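Local coordinates for protein N-acetylmuramoyl-l-alanine amidase (PDB 3NE8) that probably cleaves the amide bond between N-acetylmuramic acid and L-alanine in bacterial cell-wall peptidoglycan, as a zinc-dependent amidase, at residues 7-12 against 77-82; 82-87 against 188-193. All blocks are in the same frame, centred on the assembly; numbering follows the deposited sequence.

How the contacts relate
Contacts 1 and 2 meet at H82, the last residue of strand 77-82, which lies between strands 5-11 and 186-190 in the central sheet. Contact 1 flanks this strand on one side and contact 2 on the other, and their centres are about 13 Å apart. Between them, S80 O and I189 N are 2.8 Å apart, a probable hydrogen bond, and I79 CG2 packs on I189 CD1 at 3.8 Å. Both reach the zinc ion: H82 ND1 binds it at 2.2 Å, and contact 2 adds D84. H13, E28 and E115 complete the site. Contact 1 supplies the S80 hydroxyl to NE2 and G12 to one ring face; contact 2 packs L188 on CD2 and leads on to D84.

Contact 1. Residues 7-12 against 77-82; sequences VVLDPG and LFISIH. With ZN (zinc ion), chain B.
G12 lies over one face of the H82 imidazole, its CA 3.6 Å above the ring plane and offset toward the rim. Glycine suits this place because the ring packs directly against the backbone. At the ring's edge, in its plane, lie S80 O and a water. V8 CG1 meets the edge of the second ring, F78, 3.8 Å from CD1, while CB of D10 approaches F78 CZ obliquely at 3.5 Å. The D10 carboxylate is turned only 19° from the phenyl plane.

The polar groups form a chain running toward the zinc ion. D10 has its CG anti to the backbone N (chi1 174°), which carries the carboxylate along the sheet face to S80. There S80 OG donates to the anti side of D10 OD2 at 2.7 Å. H82 NE2 in turn donates to S80 OG (3.0 Å) within the imidazole plane; this bent bond, together with the ND1–zinc bond, would restrain the ring's rotation. The water bridges D10 OD2 to NE2, the latter bond being weak. S80 is thus a second-shell partner of H82, and D10, behind it, is placed to steady that hydroxyl. The two are bridge partners on the same sheet face, CA atoms 4.4 Å apart, so their short chains meet directly; D10 OD1 is itself held by R66 and T54.

Beneath these side chains run parallel-strand bonds, among them I81 N to D10 O at 2.8 Å and G12 N to I81 O at 2.8 Å. P11 ends the strand with a residue that has no N-H to give. On the opposite sheet face the branched apolar chains of L9 and I79 lie side by side, pointing the same way. That face is covered by helices 28-45 and 206-227, which press A36, L39 and I220 into it, while strands 49-53 and 186-190 flank the pair.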
# COMPACT_ATOMS: atom_id res chain seq x y z
N VAL A 7 -1.14 15.13 -9.77
CA VAL A 7 0.02 14.40 -10.25
C VAL A 7 0.93 15.31 -11.05
O VAL A 7 0.47 16.05 -11.92
CB VAL A 7 -0.42 13.25 -11.18
CG1 VAL A 7 0.79 12.46 -11.68
CG2 VAL A 7 -1.37 12.33 -10.45
N VAL A 8 2.24 15.25 -10.76
CA VAL A 8 3.22 15.97 -11.55
C VAL A 8 4.08 14.96 -12.28
O VAL A 8 4.60 14.02 -11.66
CB VAL A 8 4.06 16.92 -10.67
CG1 VAL A 8 5.24 17.49 -11.47
CG2 VAL A 8 3.17 18.05 -10.16
N LEU A 9 4.19 15.14 -13.59
CA LEU A 9 5.02 14.32 -14.45
C LEU A 9 6.26 15.09 -14.84
O LEU A 9 6.18 16.26 -15.23
CB LEU A 9 4.27 13.92 -15.72
CG LEU A 9 2.91 13.27 -15.50
CD1 LEU A 9 2.24 12.94 -16.82
CD2 LEU A 9 3.02 12.02 -14.64
N ASP A 10 7.41 14.44 -14.74
CA ASP A 10 8.69 15.04 -15.04
C ASP A 10 9.33 14.36 -16.24
O ASP A 10 9.91 13.28 -16.11
CB ASP A 10 9.62 14.92 -13.83
CG ASP A 10 11.02 15.42 -14.12
OD1 ASP A 10 11.13 16.53 -14.67
OD2 ASP A 10 12.00 14.69 -13.84
N PRO A 11 9.25 14.98 -17.43
CA PRO A 11 9.95 14.40 -18.58
C PRO A 11 11.46 14.59 -18.41
O PRO A 11 11.96 15.73 -18.41
CB PRO A 11 9.43 15.22 -19.78
CG PRO A 11 8.25 16.01 -19.26
CD PRO A 11 8.50 16.20 -17.79
N GLY A 12 12.18 13.49 -18.23
CA GLY A 12 13.61 13.58 -17.98
C GLY A 12 14.36 14.37 -19.05
O GLY A 12 14.00 14.35 -20.23
N LEU A 77 1.61 12.95 -6.03
CA LEU A 77 2.46 11.94 -6.65
C LEU A 77 3.31 12.64 -7.69
O LEU A 77 2.83 13.53 -8.41
CB LEU A 77 1.59 10.86 -7.32
CG LEU A 77 2.32 9.75 -8.08
CD1 LEU A 77 3.25 8.93 -7.17
CD2 LEU A 77 1.32 8.84 -8.77
N PHE A 78 4.57 12.22 -7.79
CA PHE A 78 5.55 12.75 -8.72
C PHE A 78 6.18 11.57 -9.46
O PHE A 78 6.64 10.61 -8.82
CB PHE A 78 6.62 13.52 -7.95
CG PHE A 78 7.75 14.04 -8.80
CD1 PHE A 78 7.58 15.14 -9.62
CD2 PHE A 78 9.00 13.42 -8.77
CE1 PHE A 78 8.63 15.64 -10.39
CE2 PHE A 78 10.04 13.90 -9.55
CZ PHE A 78 9.86 15.02 -10.36
N ILE A 79 6.18 11.63 -10.79
CA ILE A 79 6.73 10.56 -11.62
C ILE A 79 7.74 11.15 -12.59
O ILE A 79 7.39 11.97 -13.44
CB ILE A 79 5.61 9.85 -12.42
CG1 ILE A 79 4.52 9.30 -11.49
CG2 ILE A 79 6.21 8.74 -13.27
CD1 ILE A 79 3.32 8.73 -12.22
N SER A 80 9.00 10.74 -12.45
CA SER A 80 10.03 11.16 -13.38
C SER A 80 10.20 10.08 -14.44
O SER A 80 10.36 8.89 -14.12
CB SER A 80 11.35 11.40 -12.65
OG SER A 80 12.31 12.00 -13.50
N ILE A 81 10.15 10.50 -15.70
CA ILE A 81 10.08 9.59 -16.84
C ILE A 81 11.39 9.61 -17.61
O ILE A 81 11.87 10.68 -18.01
CB ILE A 81 8.93 10.05 -17.77
CG1 ILE A 81 7.59 9.96 -17.04
CG2 ILE A 81 8.92 9.26 -19.08
CD1 ILE A 81 6.51 10.84 -17.59
N HIS A 82 11.97 8.42 -17.82
CA HIS A 82 13.30 8.26 -18.40
C HIS A 82 13.37 7.13 -19.42
O HIS A 82 12.49 6.27 -19.46
CB HIS A 82 14.33 8.03 -17.29
CG HIS A 82 14.59 9.27 -16.51
ND1 HIS A 82 15.66 10.10 -16.77
CD2 HIS A 82 13.85 9.90 -15.56
CE1 HIS A 82 15.59 11.16 -15.99
NE2 HIS A 82 14.51 11.06 -15.25
ZN ZN B . 17.42 9.70 -18.00
O HOH W 1 14.75 13.93 -14.29

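Contact 2. Residues 82-87 against 188-193; sequences HADTID and LIEIGY. With ZN (zinc ion), chain B.
The L188 and H82 side chains cross at about a right angle, and L188 CG meets H82 CD2 at 3.6 Å, so the leucine packs on the CD2–NE2 part of the ring, away from the zinc-binding ND1. This is the tight end of the contact. Here H82 pairs with E190 in a parallel bridge: H82 N donates to I189 O at 2.9 Å, and I191 N returns a bond to H82 O at 2.9 Å.

E190 is bent at chi2 (-75°), and its carboxylate doubles back beneath the turn that follows H82. The bent chain brings OE1 to the backbone N-H of D84, which it accepts on its syn side at 2.9 Å, 23° out of the carboxylate plane. Its OE2 lies 2.5 Å from D84 OD2, the two carboxylate planes standing 65° apart. D84 grips the zinc unevenly, with OD1 at 2.1 Å and OD2 at 2.6 Å.

Metal ligands at the C-terminal ends of parallel strands are a familiar feature of α/β enzymes, and two ligands here follow that plan: H82 ends strand 77-82, and the loop after it presents D84. E28 and E115 come instead from helices. G192 O is buried without a polar partner, although A83 CA approaches it in a CH···O contact.

Farther along, after the polar D84–E190 pair, I86 meets Y193. I86 holds CG1 between its backbone N and carbonyl carbon (chi1 45°), and this sends CD1 over the centre of the Y193 ring, 3.6 Å from its centroid, in a CH-pi contact. D84 O sits at the edge of the same ring, whose OH bonds to T95. The outer side of the loop is looser: the CB of T85 points away from segment 188-193 and the residue is exposed, as is D87, whose carboxylate reaches instead to S110.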
# COMPACT_ATOMS: atom_id res chain seq x y z
N HIS A 82 11.97 8.42 -17.82
CA HIS A 82 13.30 8.26 -18.40
C HIS A 82 13.37 7.13 -19.42
O HIS A 82 12.49 6.27 -19.46
CB HIS A 82 14.33 8.03 -17.29
CG HIS A 82 14.59 9.27 -16.51
ND1 HIS A 82 15.66 10.10 -16.77
CD2 HIS A 82 13.85 9.90 -15.56
CE1 HIS A 82 15.59 11.16 -15.99
NE2 HIS A 82 14.51 11.06 -15.25
N ALA A 83 14.41 7.18 -20.24
CA ALA A 83 14.73 6.11 -21.18
C ALA A 83 16.24 6.10 -21.38
O ALA A 83 16.76 6.52 -22.42
CB ALA A 83 13.99 6.30 -22.49
N ASP A 84 16.95 5.64 -20.36
CA ASP A 84 18.39 5.84 -20.28
C ASP A 84 19.22 4.77 -20.95
O ASP A 84 18.72 3.74 -21.39
CB ASP A 84 18.79 5.92 -18.80
CG ASP A 84 18.35 7.22 -18.18
OD1 ASP A 84 18.88 8.27 -18.60
OD2 ASP A 84 17.47 7.21 -17.30
N THR A 85 20.51 5.05 -21.05
CA THR A 85 21.48 4.03 -21.40
C THR A 85 22.02 3.45 -20.11
O THR A 85 22.35 4.19 -19.18
CB THR A 85 22.65 4.63 -22.21
OG1 THR A 85 22.22 4.85 -23.56
CG2 THR A 85 23.84 3.69 -22.21
N ILE A 86 22.10 2.12 -20.03
CA ILE A 86 22.69 1.47 -18.86
C ILE A 86 23.93 0.71 -19.30
O ILE A 86 24.14 0.51 -20.50
CB ILE A 86 21.70 0.56 -18.08
CG1 ILE A 86 20.89 -0.32 -19.02
CG2 ILE A 86 20.77 1.40 -17.20
CD1 ILE A 86 19.95 -1.27 -18.29
N ASP A 87 24.75 0.31 -18.34
CA ASP A 87 26.07 -0.22 -18.63
C ASP A 87 26.03 -1.52 -19.43
O ASP A 87 26.88 -1.76 -20.28
CB ASP A 87 26.87 -0.39 -17.33
CG ASP A 87 27.02 0.92 -16.57
OD1 ASP A 87 26.77 1.99 -17.16
OD2 ASP A 87 27.39 0.87 -15.38
N LEU A 188 10.79 7.00 -10.22
CA LEU A 188 11.40 7.21 -11.52
C LEU A 188 11.11 5.98 -12.36
O LEU A 188 11.43 4.85 -11.97
CB LEU A 188 12.91 7.43 -11.36
CG LEU A 188 13.69 7.77 -12.64
CD1 LEU A 188 14.90 8.63 -12.29
CD2 LEU A 188 14.11 6.53 -13.41
N ILE A 189 10.46 6.18 -13.50
CA ILE A 189 10.11 5.07 -14.37
C ILE A 189 10.97 5.09 -15.61
O ILE A 189 11.02 6.10 -16.33
CB ILE A 189 8.64 5.10 -14.79
CG1 ILE A 189 7.75 5.03 -13.54
CG2 ILE A 189 8.32 3.95 -15.75
CD1 ILE A 189 6.26 5.04 -13.84
N GLU A 190 11.71 4.01 -15.84
CA GLU A 190 12.38 3.81 -17.12
C GLU A 190 11.37 3.13 -18.02
O GLU A 190 10.96 2.00 -17.75
CB GLU A 190 13.62 2.92 -16.97
CG GLU A 190 14.73 3.53 -16.14
CD GLU A 190 15.50 4.63 -16.85
OE1 GLU A 190 15.33 4.84 -18.07
OE2 GLU A 190 16.32 5.29 -16.15
N ILE A 191 10.92 3.82 -19.05
CA ILE A 191 9.95 3.16 -19.89
C ILE A 191 10.63 2.08 -20.72
O ILE A 191 9.97 1.10 -21.07
CB ILE A 191 9.14 4.13 -20.73
CG1 ILE A 191 10.08 4.95 -21.59
CG2 ILE A 191 8.30 5.01 -19.82
CD1 ILE A 191 9.38 5.78 -22.64
N GLY A 192 11.93 2.23 -20.95
CA GLY A 192 12.79 1.22 -21.57
C GLY A 192 14.19 1.79 -21.60
O GLY A 192 14.39 2.94 -21.21
N TYR A 193 15.16 1.01 -22.08
CA TYR A 193 16.54 1.49 -22.12
C TYR A 193 17.00 1.71 -23.55
O TYR A 193 17.03 0.78 -24.35
CB TYR A 193 17.47 0.51 -21.39
CG TYR A 193 17.12 0.42 -19.92
CD1 TYR A 193 17.63 1.34 -19.01
CD2 TYR A 193 16.24 -0.54 -19.46
CE1 TYR A 193 17.29 1.28 -17.66
CE2 TYR A 193 15.89 -0.60 -18.11
CZ TYR A 193 16.42 0.31 -17.22
OH TYR A 193 16.08 0.26 -15.88
ZN ZN B . 17.42 9.70 -18.00